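PDB 4OVK: periplasmic binding protein from Veillonella parvula, which probably captures a solute outside the cytoplasmic membrane and delivers it to an ABC transporter, as other periplasmic binding proteins of its family do. Local coordinates for residues A[237-242]-A[277-282]; A[233-238]-A[269-274]. One frame throughout, in Å; residues are numbered along the deposited sequence.

Contact 1 of 2, residues A[237-242]-A[277-282]; sequences SNFDSI and RWDAPN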
loop_
_atom_site.group_PDB
_atom_site.type_symbol
_atom_site.label_atom_id
_atom_site.label_comp_id
_atom_site.label_asym_id
_atom_site.label_seq_id
_atom_site.Cartn_x
_atom_site.Cartn_y
_atom_site.Cartn_z
ATOM N N SER A 237 -11.485 -3.162 4.265
ATOM C CA SER A 237 -10.247 -2.410 4.218
ATOM C C SER A 237 -9.606 -2.213 5.601
ATOM O O SER A 237 -10.227 -2.479 6.628
ATOM C CB SER A 237 -10.494 -1.049 3.562
ATOM O OG SER A 237 -10.769 -0.073 4.540
ATOM N N ASN A 238 -8.365 -1.717 5.601
ATOM C CA ASN A 238 -7.641 -1.333 6.832
ATOM C C ASN A 238 -7.745 0.151 7.168
ATOM O O ASN A 238 -7.038 0.646 8.060
ATOM C CB ASN A 238 -6.164 -1.736 6.735
ATOM C CG ASN A 238 -5.971 -3.234 6.846
ATOM O OD1 ASN A 238 -5.773 -3.917 5.855
ATOM N ND2 ASN A 238 -6.061 -3.749 8.054
ATOM N N PHE A 239 -8.635 0.868 6.487
ATOM C CA PHE A 239 -8.918 2.271 6.847
ATOM C C PHE A 239 -9.743 2.395 8.128
ATOM O O PHE A 239 -9.906 3.493 8.665
ATOM C CB PHE A 239 -9.669 2.976 5.710
ATOM C CG PHE A 239 -8.806 3.345 4.542
ATOM C CD1 PHE A 239 -8.603 2.455 3.497
ATOM C CD2 PHE A 239 -8.220 4.613 4.468
ATOM C CE1 PHE A 239 -7.815 2.809 2.407
ATOM C CE2 PHE A 239 -7.436 4.968 3.381
ATOM C CZ PHE A 239 -7.232 4.066 2.351
ATOM N N ASP A 240 -10.260 1.271 8.615
ATOM C CA ASP A 240 -11.280 1.241 9.645
ATOM C C ASP A 240 -11.086 -0.023 10.469
ATOM O O ASP A 240 -10.503 -0.998 9.981
ATOM C CB ASP A 240 -12.646 1.195 8.950
ATOM C CG ASP A 240 -13.789 1.346 9.903
ATOM O OD1 ASP A 240 -14.149 2.495 10.212
ATOM O OD2 ASP A 240 -14.321 0.311 10.359
ATOM N N SER A 241 -11.605 -0.032 11.696
ATOM C CA SER A 241 -11.482 -1.206 12.573
ATOM C C SER A 241 -12.381 -2.383 12.185
ATOM O O SER A 241 -12.270 -3.436 12.788
ATOM C CB SER A 241 -11.820 -0.825 14.021
ATOM O OG SER A 241 -13.239 -0.682 14.203
ATOM N N ILE A 242 -13.273 -2.210 11.211
ATOM C CA ILE A 242 -14.263 -3.235 10.889
ATOM C C ILE A 242 -13.610 -4.602 10.628
ATOM O O ILE A 242 -12.589 -4.710 9.944
ATOM C CB ILE A 242 -15.174 -2.791 9.726
ATOM C CG1 ILE A 242 -16.355 -3.755 9.544
ATOM C CG2 ILE A 242 -14.378 -2.639 8.438
ATOM C CD1 ILE A 242 -17.352 -3.281 8.506
ATOM N N ARG A 277 -0.505 -0.552 4.671
ATOM C CA ARG A 277 -1.713 -1.255 4.242
ATOM C C ARG A 277 -1.631 -1.595 2.746
ATOM O O ARG A 277 -0.957 -0.923 1.959
ATOM C CB ARG A 277 -2.991 -0.522 4.620
ATOM C CG ARG A 277 -3.182 0.796 3.938
ATOM C CD ARG A 277 -4.298 1.594 4.602
ATOM N NE ARG A 277 -4.316 2.922 4.017
ATOM C CZ ARG A 277 -4.287 4.076 4.682
ATOM N NH1 ARG A 277 -4.291 5.208 3.996
ATOM N NH2 ARG A 277 -4.275 4.120 6.012
ATOM N N TRP A 278 -2.276 -2.694 2.396
ATOM C CA TRP A 278 -2.213 -3.243 1.059
ATOM C C TRP A 278 -3.388 -2.789 0.199
ATOM O O TRP A 278 -3.516 -3.230 -0.939
ATOM C CB TRP A 278 -2.163 -4.773 1.153
ATOM C CG TRP A 278 -0.856 -5.332 1.608
ATOM C CD1 TRP A 278 0.239 -4.631 2.067
ATOM C CD2 TRP A 278 -0.497 -6.720 1.681
ATOM N NE1 TRP A 278 1.250 -5.507 2.401
ATOM C CE2 TRP A 278 0.824 -6.791 2.169
ATOM C CE3 TRP A 278 -1.165 -7.918 1.364
ATOM C CZ2 TRP A 278 1.490 -8.005 2.357
ATOM C CZ3 TRP A 278 -0.494 -9.129 1.555
ATOM C CH2 TRP A 278 0.816 -9.156 2.042
ATOM N N ASP A 279 -4.200 -1.877 0.746
ATOM C CA ASP A 279 -5.439 -1.388 0.133
ATOM C C ASP A 279 -5.206 -0.466 -1.058
ATOM O O ASP A 279 -6.141 -0.227 -1.817
ATOM C CB ASP A 279 -6.283 -0.620 1.163
ATOM C CG ASP A 279 -6.671 -1.476 2.387
ATOM O OD1 ASP A 279 -7.458 -2.432 2.257
ATOM O OD2 ASP A 279 -6.182 -1.180 3.486
ATOM N N ALA A 280 -3.987 0.070 -1.191
ATOM C CA ALA A 280 -3.602 0.910 -2.319
ATOM C C ALA A 280 -2.150 0.603 -2.724
ATOM O O ALA A 280 -1.443 -0.113 -2.014
ATOM C CB ALA A 280 -3.759 2.384 -1.959
ATOM N N PRO A 281 -1.696 1.148 -3.864
ATOM C CA PRO A 281 -0.351 0.798 -4.332
ATOM C C PRO A 281 0.767 1.040 -3.308
ATOM O O PRO A 281 0.820 2.091 -2.655
ATOM C CB PRO A 281 -0.167 1.678 -5.573
ATOM C CG PRO A 281 -1.554 1.973 -6.040
ATOM C CD PRO A 281 -2.379 2.065 -4.795
ATOM N N ASN A 282 1.655 0.043 -3.216
ATOM C CA ASN A 282 2.790 0.007 -2.285
ATOM C C ASN A 282 3.820 -1.063 -2.715
ATOM O O ASN A 282 3.621 -1.777 -3.691
ATOM C CB ASN A 282 2.289 -0.271 -0.858
ATOM C CG ASN A 282 1.890 -1.701 -0.651
ATOM O OD1 ASN A 282 2.692 -2.499 -0.176
ATOM N ND2 ASN A 282 0.647 -2.049 -1.022
#
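Different first torsions bring Phe-239 and Arg-277 together: the phenylalanine CG stands anti to its carbonyl carbon (chi1 -76°), while the arginine CG sits between backbone N and carbonyl carbon (chi1 65°) and the chain then runs extended to NE. The guanidinium thereby comes over one face of the ring in a cation-pi contact, CZ lying 4.0 Å from the ring centroid. The contact is off-centre, the two planes inclined by 36°, with Arg-277 NH1 nearest at 3.2 Å from Phe-239 CE2, near the rim. Asp-279 carries the polar half. Its OD2 accepts the backbone N of Asn-238 at 3.1 Å, on the syn side but well out of the carboxylate plane; its OD1 lies 3.4 Å from Ser-237 CA and is bonded to Tyr-183 OH, so both oxygens of this buried carboxylate have a partner. Within 237-242, Ser-237 OG accepts Phe-239 N at 3.0 Å, an ST turn that fixes the bend carrying the ring, and also bonds Gln-185 O. Trp-218 meets the Phe-239 ring edge-to-face. The contact joins two loops, one leading from strand 233-236 to helix 244-248, the other following strand 268-270 and leading into helix 285-296.

Contact 2 of 2, residues A[233-238]-A[269-274]; sequences IIILSN and YKAPMG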
loop_
_atom_site.group_PDB
_atom_site.type_symbol
_atom_site.label_atom_id
_atom_site.label_comp_id
_atom_site.label_asym_id
_atom_site.label_seq_id
_atom_site.Cartn_x
_atom_site.Cartn_y
_atom_site.Cartn_z
ATOM N N ILE A 233 -18.272 -12.282 -2.282
ATOM C CA ILE A 233 -17.078 -12.079 -1.460
ATOM C C ILE A 233 -17.053 -10.617 -1.018
ATOM O O ILE A 233 -17.384 -9.733 -1.810
ATOM C CB ILE A 233 -15.793 -12.404 -2.259
ATOM C CG1 ILE A 233 -15.741 -13.891 -2.620
ATOM C CG2 ILE A 233 -14.537 -12.038 -1.471
ATOM C CD1 ILE A 233 -14.663 -14.250 -3.628
ATOM N N ILE A 234 -16.703 -10.377 0.245
ATOM C CA ILE A 234 -16.542 -9.008 0.764
ATOM C C ILE A 234 -15.136 -8.915 1.345
ATOM O O ILE A 234 -14.735 -9.772 2.133
ATOM C CB ILE A 234 -17.578 -8.674 1.864
ATOM C CG1 ILE A 234 -19.007 -8.695 1.295
ATOM C CG2 ILE A 234 -17.282 -7.307 2.493
ATOM C CD1 ILE A 234 -20.097 -8.719 2.361
ATOM N N ILE A 235 -14.383 -7.906 0.912
ATOM C CA ILE A 235 -13.083 -7.606 1.474
ATOM C C ILE A 235 -13.243 -6.326 2.289
ATOM O O ILE A 235 -13.852 -5.363 1.818
ATOM C CB ILE A 235 -12.023 -7.426 0.371
ATOM C CG1 ILE A 235 -11.890 -8.733 -0.442
ATOM C CG2 ILE A 235 -10.694 -6.989 0.960
ATOM C CD1 ILE A 235 -11.091 -8.553 -1.688
ATOM N N LEU A 236 -12.729 -6.339 3.516
ATOM C CA LEU A 236 -12.813 -5.198 4.422
ATOM C C LEU A 236 -11.472 -4.485 4.423
ATOM O O LEU A 236 -10.446 -5.115 4.590
ATOM C CB LEU A 236 -13.142 -5.662 5.846
ATOM C CG LEU A 236 -14.382 -6.538 6.037
ATOM C CD1 LEU A 236 -14.462 -7.047 7.463
ATOM C CD2 LEU A 236 -15.650 -5.794 5.677
ATOM N N SER A 237 -11.485 -3.162 4.265
ATOM C CA SER A 237 -10.247 -2.410 4.218
ATOM C C SER A 237 -9.606 -2.213 5.601
ATOM O O SER A 237 -10.227 -2.479 6.628
ATOM C CB SER A 237 -10.494 -1.049 3.562
ATOM O OG SER A 237 -10.769 -0.073 4.540
ATOM N N ASN A 238 -8.365 -1.717 5.601
ATOM C CA ASN A 238 -7.641 -1.333 6.832
ATOM C C ASN A 238 -7.745 0.151 7.168
ATOM O O ASN A 238 -7.038 0.646 8.060
ATOM C CB ASN A 238 -6.164 -1.736 6.735
ATOM C CG ASN A 238 -5.971 -3.234 6.846
ATOM O OD1 ASN A 238 -5.773 -3.917 5.855
ATOM N ND2 ASN A 238 -6.061 -3.749 8.054
ATOM N N TYR A 269 -13.740 -11.069 4.452
ATOM C CA TYR A 269 -12.314 -11.142 4.752
ATOM C C TYR A 269 -11.712 -9.769 5.005
ATOM O O TYR A 269 -11.897 -8.858 4.195
ATOM C CB TYR A 269 -11.578 -11.748 3.576
ATOM C CG TYR A 269 -12.080 -13.115 3.157
ATOM C CD1 TYR A 269 -11.808 -14.235 3.921
ATOM C CD2 TYR A 269 -12.827 -13.277 1.993
ATOM C CE1 TYR A 269 -12.260 -15.496 3.524
ATOM C CE2 TYR A 269 -13.267 -14.517 1.589
ATOM C CZ TYR A 269 -12.988 -15.628 2.362
ATOM O OH TYR A 269 -13.436 -16.876 1.953
ATOM N N LYS A 270 -10.964 -9.639 6.099
ATOM C CA LYS A 270 -10.152 -8.440 6.341
ATOM C C LYS A 270 -8.874 -8.429 5.490
ATOM O O LYS A 270 -8.074 -9.379 5.510
ATOM C CB LYS A 270 -9.788 -8.356 7.817
ATOM C CG LYS A 270 -9.028 -7.107 8.256
ATOM C CD LYS A 270 -9.918 -5.884 8.273
ATOM C CE LYS A 270 -9.378 -4.824 9.209
ATOM N NZ LYS A 270 -10.168 -3.575 9.149
ATOM N N ALA A 271 -8.662 -7.347 4.751
ATOM C CA ALA A 271 -7.468 -7.246 3.918
ATOM C C ALA A 271 -6.204 -7.331 4.770
ATOM O O ALA A 271 -6.146 -6.758 5.862
ATOM C CB ALA A 271 -7.462 -5.947 3.140
ATOM N N PRO A 272 -5.181 -8.023 4.269
ATOM C CA PRO A 272 -3.905 -8.037 4.982
ATOM C C PRO A 272 -3.220 -6.673 5.037
ATOM O O PRO A 272 -3.555 -5.747 4.271
ATOM C CB PRO A 272 -3.051 -9.003 4.165
ATOM C CG PRO A 272 -4.002 -9.765 3.341
ATOM C CD PRO A 272 -5.123 -8.830 3.042
HETATM N N MSE A 273 -2.273 -6.567 5.954
HETATM C CA MSE A 273 -1.402 -5.404 6.049
HETATM C C MSE A 273 -0.019 -5.852 6.438
HETATM O O MSE A 273 0.159 -6.505 7.453
HETATM C CB MSE A 273 -1.989 -4.450 7.071
HETATM C CG MSE A 273 -0.982 -3.359 7.412
HETATM SE SE MSE A 273 -1.968 -1.925 8.285
HETATM C CE MSE A 273 -1.647 -2.598 10.097
ATOM N N GLY A 274 0.964 -5.486 5.620
ATOM C CA GLY A 274 2.354 -5.761 5.882
ATOM C C GLY A 274 2.983 -4.497 6.434
ATOM O O GLY A 274 2.540 -3.998 7.464
#
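Strands 233-236 and 268-270 pair in parallel at one side of a four-stranded parallel sheet, 268-270 being its outermost strand and 233-236 lying between it and strand 180-184, in the alpha/beta lobe expected of a periplasmic binding protein. Tyr-269 straddles Ile-235, its N donating to Ile-234 O at 2.8 Å and its O accepting from Leu-236 N at 2.7 Å; Ala-271 N then bonds Leu-236 O. Side chains alternate between the two faces. On that of Ile-235 and Tyr-269, the tyrosine CG stands anti to its carbonyl carbon (chi1 -56°), and the ring receives Ile-233 CG2 at its edge, 4.1 Å from CD2. Its OH bonds Arg-267 NE, outside the pair, while Trp-291 and Leu-295 of helix 285-296 pack on the residue. Further along, Ile-235 CG2 meets Ala-271 CB at 4.0 Å. On the other face Lys-270 turns at chi2 (73°) and is otherwise extended, which brings CD to 4.0 Å from Leu-236 CB and carries the ammonium past the end of the strand. There three backbone carbonyls, Ser-237 O, Asp-240 O and Ile-242 O, take bonds from NZ, which probably compensates the charge of this buried lysine. A methionine in its place would probably leave those three carbonyls without this shared donor and the loop after strand 233-236 less firmly held. The bond from Lys-270 NZ to Ser-237 O is 2.7 Å long, its donor tilted 21° from the carbonyl plane.

How the contacts relate
Contacts 1 and 2 overlap at Ser-237 and Asn-238, their centres about 7 Å apart: 233-238 with 269-274 is the strand pairing, while 237-242 with 277-282 joins the loops that follow the two strands. Lys-270 of contact 2 reaches into contact 1, its NZ lying 2.7 Å from Asp-240 O and 2.8 Å from Ile-242 O. A second seam is apolar, Trp-278 CE3 packing 3.5 Å from Pro-272 CB. Asp-279 OD1 also comes within 3.6 Å of Ala-271 CB. Loops at the C-terminal ends of such strands commonly line the solute cleft in this family, but no bound ligand identifies a pocket here.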